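Local coordinates for protein metallophosphoesterase (Sphaerobacter thermophilus, PDB 3RQZ) that binds zinc ions in a calcineurin-like metallophosphoesterase fold and probably acts as a phosphatase, at residues A[59-70]-A[98-108]. Numbering follows the deposited sequence.
Sequences ISVIGNHDWACI and LQYLESLPNRM
I62 meets the end of helix 95-103 and the chain that follows it with both backbone and side chain. Its N donates to P105 O at 3.1 Å, and the N-H...O angle is 156°. V61 CA adds a CA-H...O contact to the same carbonyl, 3.4 Å from P105 O. Along the I62 side chain, CB packs on L104 CB at 4.0 Å. CG2 turns to P105 O and the CA and CB of N106. CG1 lies anti to the backbone N (chi1 -174°) and carries CD1 the other way, to L101 O at the end of helix 95-103. A water lies 2.8 Å from both I62 O and N106 O.

On the strand side, V61 CG1 packs on M108 CG at 3.7 Å, and I59 CD1 on M108 CB. S60 OG lies 2.8 Å from Y100 OH. L104 CD2 sits 3.6 Å above one face of the Y100 ring, towards its rim. On the helix side, I70 CD1 lies against L101 CB and E102 CG, while L101 CD2 reaches D66 CB.

The contact joins edge strands of the two sheets, 59-60 and 107-110. D66 OD2 accepts from G63 N and OD1 from V39 N, and H65 N bonds to zinc ligand D37. The two segments thus meet mainly through apolar packing, with the I62 N to P105 O bond and the S60 and Y100 hydroxyls as its polar points, while the D66 carboxylate finds its donors in G63 and V39.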
loop_
_atom_site.group_PDB
_atom_site.type_symbol
_atom_site.label_atom_id
_atom_site.label_comp_id
_atom_site.label_asym_id
_atom_site.label_seq_id
_atom_site.Cartn_x
_atom_site.Cartn_y
_atom_site.Cartn_z
ATOM N N ILE A 59 5.294 -12.047 0.342
ATOM C CA ILE A 59 5.500 -10.779 -0.356
ATOM C C ILE A 59 5.215 -9.644 0.626
ATOM O O ILE A 59 4.082 -9.453 1.048
ATOM C CB ILE A 59 4.606 -10.632 -1.636
ATOM C CG1 ILE A 59 4.880 -11.742 -2.663
ATOM C CG2 ILE A 59 4.814 -9.231 -2.318
ATOM C CD1 ILE A 59 6.111 -11.506 -3.470
ATOM N N SER A 60 6.258 -8.925 1.017
ATOM C CA SER A 60 6.127 -7.780 1.916
ATOM C C SER A 60 7.319 -6.882 1.603
ATOM O O SER A 60 8.459 -7.205 1.955
ATOM C CB SER A 60 6.186 -8.233 3.389
ATOM O OG SER A 60 6.020 -7.128 4.290
ATOM N N VAL A 61 7.076 -5.779 0.893
ATOM C CA VAL A 61 8.166 -4.947 0.459
ATOM C C VAL A 61 8.132 -3.625 1.265
ATOM O O VAL A 61 7.104 -3.262 1.821
ATOM C CB VAL A 61 8.161 -4.734 -1.120
ATOM C CG1 VAL A 61 8.340 -6.097 -1.869
ATOM C CG2 VAL A 61 6.895 -4.035 -1.596
ATOM N N ILE A 62 9.274 -2.954 1.371
ATOM C CA ILE A 62 9.407 -1.789 2.222
ATOM C C ILE A 62 8.842 -0.595 1.453
ATOM O O ILE A 62 8.958 -0.541 0.210
ATOM C CB ILE A 62 10.901 -1.568 2.613
ATOM C CG1 ILE A 62 11.042 -0.451 3.622
ATOM C CG2 ILE A 62 11.804 -1.233 1.394
ATOM C CD1 ILE A 62 11.672 -0.891 4.884
ATOM N N GLY A 63 8.186 0.323 2.173
ATOM C CA GLY A 63 7.764 1.619 1.604
ATOM C C GLY A 63 8.683 2.750 2.053
ATOM O O GLY A 63 9.563 2.543 2.914
ATOM N N ASN A 64 8.505 3.948 1.484
ATOM C CA ASN A 64 9.372 5.080 1.861
ATOM C C ASN A 64 9.184 5.497 3.330
ATOM O O ASN A 64 10.152 5.888 4.023
ATOM C CB ASN A 64 9.169 6.277 0.899
ATOM C CG ASN A 64 7.696 6.688 0.766
ATOM O OD1 ASN A 64 6.845 5.874 0.411
ATOM N ND2 ASN A 64 7.408 7.965 1.010
ATOM N N HIS A 65 7.953 5.434 3.820
ATOM C CA HIS A 65 7.731 5.758 5.265
ATOM C C HIS A 65 8.356 4.747 6.229
ATOM O O HIS A 65 8.923 5.146 7.256
ATOM C CB HIS A 65 6.243 5.988 5.569
ATOM C CG HIS A 65 5.747 7.270 5.006
ATOM N ND1 HIS A 65 5.612 8.411 5.768
ATOM C CD2 HIS A 65 5.424 7.615 3.732
ATOM C CE1 HIS A 65 5.199 9.402 4.996
ATOM N NE2 HIS A 65 5.074 8.947 3.758
ATOM N N ASP A 66 8.250 3.450 5.910
ATOM C CA ASP A 66 8.947 2.412 6.686
ATOM C C ASP A 66 10.452 2.691 6.702
ATOM O O ASP A 66 11.084 2.622 7.760
ATOM C CB ASP A 66 8.696 0.977 6.131
ATOM C CG ASP A 66 7.247 0.721 5.746
ATOM O OD1 ASP A 66 6.345 1.081 6.563
ATOM O OD2 ASP A 66 7.004 0.162 4.628
ATOM N N TRP A 67 11.029 2.984 5.528
ATOM C CA TRP A 67 12.475 3.209 5.384
ATOM C C TRP A 67 12.932 4.452 6.171
ATOM O O TRP A 67 13.990 4.457 6.800
ATOM C CB TRP A 67 12.805 3.338 3.874
ATOM C CG TRP A 67 14.265 3.543 3.506
ATOM C CD1 TRP A 67 14.800 4.633 2.834
ATOM C CD2 TRP A 67 15.367 2.641 3.743
ATOM N NE1 TRP A 67 16.161 4.468 2.679
ATOM C CE2 TRP A 67 16.532 3.252 3.202
ATOM C CE3 TRP A 67 15.483 1.383 4.354
ATOM C CZ2 TRP A 67 17.803 2.653 3.276
ATOM C CZ3 TRP A 67 16.772 0.786 4.439
ATOM C CH2 TRP A 67 17.901 1.421 3.888
ATOM N N ALA A 68 12.121 5.500 6.128
ATOM C CA ALA A 68 12.380 6.723 6.922
ATOM C C ALA A 68 12.399 6.443 8.425
ATOM O O ALA A 68 13.255 6.963 9.157
ATOM C CB ALA A 68 11.315 7.770 6.630
ATOM N N CYS A 69 11.460 5.622 8.881
ATOM C CA CYS A 69 11.217 5.454 10.311
ATOM C C CYS A 69 12.161 4.467 10.962
ATOM O O CYS A 69 12.166 4.300 12.170
ATOM C CB CYS A 69 9.750 5.130 10.578
ATOM S SG CYS A 69 8.696 6.554 10.161
ATOM N N ILE A 70 12.977 3.824 10.146
ATOM C CA ILE A 70 13.984 2.933 10.651
ATOM C C ILE A 70 15.105 3.781 11.188
ATOM O O ILE A 70 15.931 3.298 11.946
ATOM C CB ILE A 70 14.514 2.030 9.533
ATOM C CG1 ILE A 70 13.642 0.813 9.391
ATOM C CG2 ILE A 70 15.997 1.640 9.778
ATOM C CD1 ILE A 70 13.924 0.069 8.060
ATOM N N LEU A 98 11.454 -2.661 14.295
ATOM C CA LEU A 98 12.625 -2.168 13.566
ATOM C C LEU A 98 13.345 -3.292 12.809
ATOM O O LEU A 98 13.688 -3.130 11.644
ATOM C CB LEU A 98 13.591 -1.430 14.513
ATOM C CG LEU A 98 12.895 -0.196 15.142
ATOM C CD1 LEU A 98 13.638 0.302 16.408
ATOM C CD2 LEU A 98 12.735 0.910 14.079
ATOM N N GLN A 99 13.573 -4.427 13.468
ATOM C CA GLN A 99 14.243 -5.567 12.808
ATOM C C GLN A 99 13.436 -6.080 11.627
ATOM O O GLN A 99 13.987 -6.429 10.582
ATOM C CB GLN A 99 14.482 -6.714 13.794
ATOM C CG GLN A 99 15.554 -6.430 14.842
ATOM C CD GLN A 99 15.554 -7.492 15.930
ATOM O OE1 GLN A 99 15.057 -8.585 15.720
ATOM N NE2 GLN A 99 16.094 -7.164 17.098
ATOM N N TYR A 100 12.121 -6.135 11.784
ATOM C CA TYR A 100 11.315 -6.623 10.690
ATOM C C TYR A 100 11.381 -5.685 9.468
ATOM O O TYR A 100 11.553 -6.131 8.335
ATOM C CB TYR A 100 9.844 -6.825 11.123
ATOM C CG TYR A 100 8.955 -7.208 9.967
ATOM C CD1 TYR A 100 8.996 -8.500 9.435
ATOM C CD2 TYR A 100 8.056 -6.283 9.418
ATOM C CE1 TYR A 100 8.184 -8.869 8.349
ATOM C CE2 TYR A 100 7.239 -6.623 8.344
ATOM C CZ TYR A 100 7.307 -7.943 7.810
ATOM O OH TYR A 100 6.489 -8.303 6.757
ATOM N N LEU A 101 11.165 -4.400 9.709
ATOM C CA LEU A 101 11.214 -3.401 8.632
ATOM C C LEU A 101 12.574 -3.389 7.956
ATOM O O LEU A 101 12.628 -3.337 6.734
ATOM C CB LEU A 101 10.810 -2.019 9.117
ATOM C CG LEU A 101 9.346 -1.897 9.575
ATOM C CD1 LEU A 101 9.159 -0.522 10.155
ATOM C CD2 LEU A 101 8.308 -2.197 8.458
ATOM N N GLU A 102 13.650 -3.462 8.754
ATOM C CA GLU A 102 15.005 -3.527 8.228
ATOM C C GLU A 102 15.229 -4.746 7.346
ATOM O O GLU A 102 16.098 -4.736 6.464
ATOM C CB GLU A 102 16.042 -3.505 9.366
ATOM C CG GLU A 102 16.147 -2.134 10.035
ATOM C CD GLU A 102 16.849 -2.137 11.414
ATOM O OE1 GLU A 102 17.428 -3.176 11.811
ATOM O OE2 GLU A 102 16.820 -1.087 12.103
ATOM N N SER A 103 14.438 -5.799 7.557
ATOM C CA SER A 103 14.694 -7.022 6.805
ATOM C C SER A 103 14.100 -6.979 5.409
ATOM O O SER A 103 14.487 -7.795 4.553
ATOM C CB SER A 103 14.173 -8.241 7.582
ATOM O OG SER A 103 12.749 -8.352 7.507
ATOM N N LEU A 104 13.172 -6.037 5.164
ATOM C CA LEU A 104 12.325 -6.108 3.977
ATOM C C LEU A 104 13.092 -5.728 2.703
ATOM O O LEU A 104 13.886 -4.791 2.713
ATOM C CB LEU A 104 11.033 -5.279 4.113
ATOM C CG LEU A 104 10.074 -5.627 5.263
ATOM C CD1 LEU A 104 8.788 -4.789 5.152
ATOM C CD2 LEU A 104 9.681 -7.117 5.266
ATOM N N PRO A 105 12.858 -6.474 1.616
ATOM C CA PRO A 105 13.411 -6.152 0.317
ATOM C C PRO A 105 12.656 -4.954 -0.279
ATOM O O PRO A 105 11.510 -4.653 0.121
ATOM C CB PRO A 105 13.123 -7.430 -0.468
ATOM C CG PRO A 105 11.745 -7.841 0.050
ATOM C CD PRO A 105 11.882 -7.580 1.535
ATOM N N ASN A 106 13.287 -4.222 -1.185
ATOM C CA ASN A 106 12.509 -3.191 -1.892
ATOM C C ASN A 106 11.797 -3.731 -3.134
ATOM O O ASN A 106 11.014 -3.039 -3.758
ATOM C CB ASN A 106 13.362 -1.926 -2.148
ATOM C CG ASN A 106 14.456 -2.124 -3.161
ATOM O OD1 ASN A 106 14.380 -2.986 -4.004
ATOM N ND2 ASN A 106 15.490 -1.285 -3.083
ATOM N N ARG A 107 12.068 -4.991 -3.486
ATOM C CA ARG A 107 11.508 -5.553 -4.702
ATOM C C ARG A 107 11.359 -7.043 -4.535
ATOM O O ARG A 107 12.304 -7.722 -4.144
ATOM C CB ARG A 107 12.406 -5.263 -5.913
ATOM C CG ARG A 107 11.774 -5.615 -7.322
ATOM C CD ARG A 107 12.818 -5.754 -8.442
ATOM N NE ARG A 107 13.857 -4.741 -8.386
ATOM C CZ ARG A 107 13.835 -3.596 -9.070
ATOM N NH1 ARG A 107 14.820 -2.725 -8.919
ATOM N NH2 ARG A 107 12.845 -3.325 -9.908
HETATM N N MSE A 108 10.208 -7.572 -4.909
HETATM C CA MSE A 108 10.072 -9.024 -5.032
HETATM C C MSE A 108 9.696 -9.411 -6.467
HETATM O O MSE A 108 8.793 -8.820 -7.064
HETATM C CB MSE A 108 9.043 -9.547 -4.021
HETATM C CG MSE A 108 9.600 -9.528 -2.534
HETATM SE SE MSE A 108 11.026 -10.874 -2.307
HETATM C CE MSE A 108 9.998 -12.352 -2.944
HETATM O O HOH W 1 9.423 -1.188 -2.485
#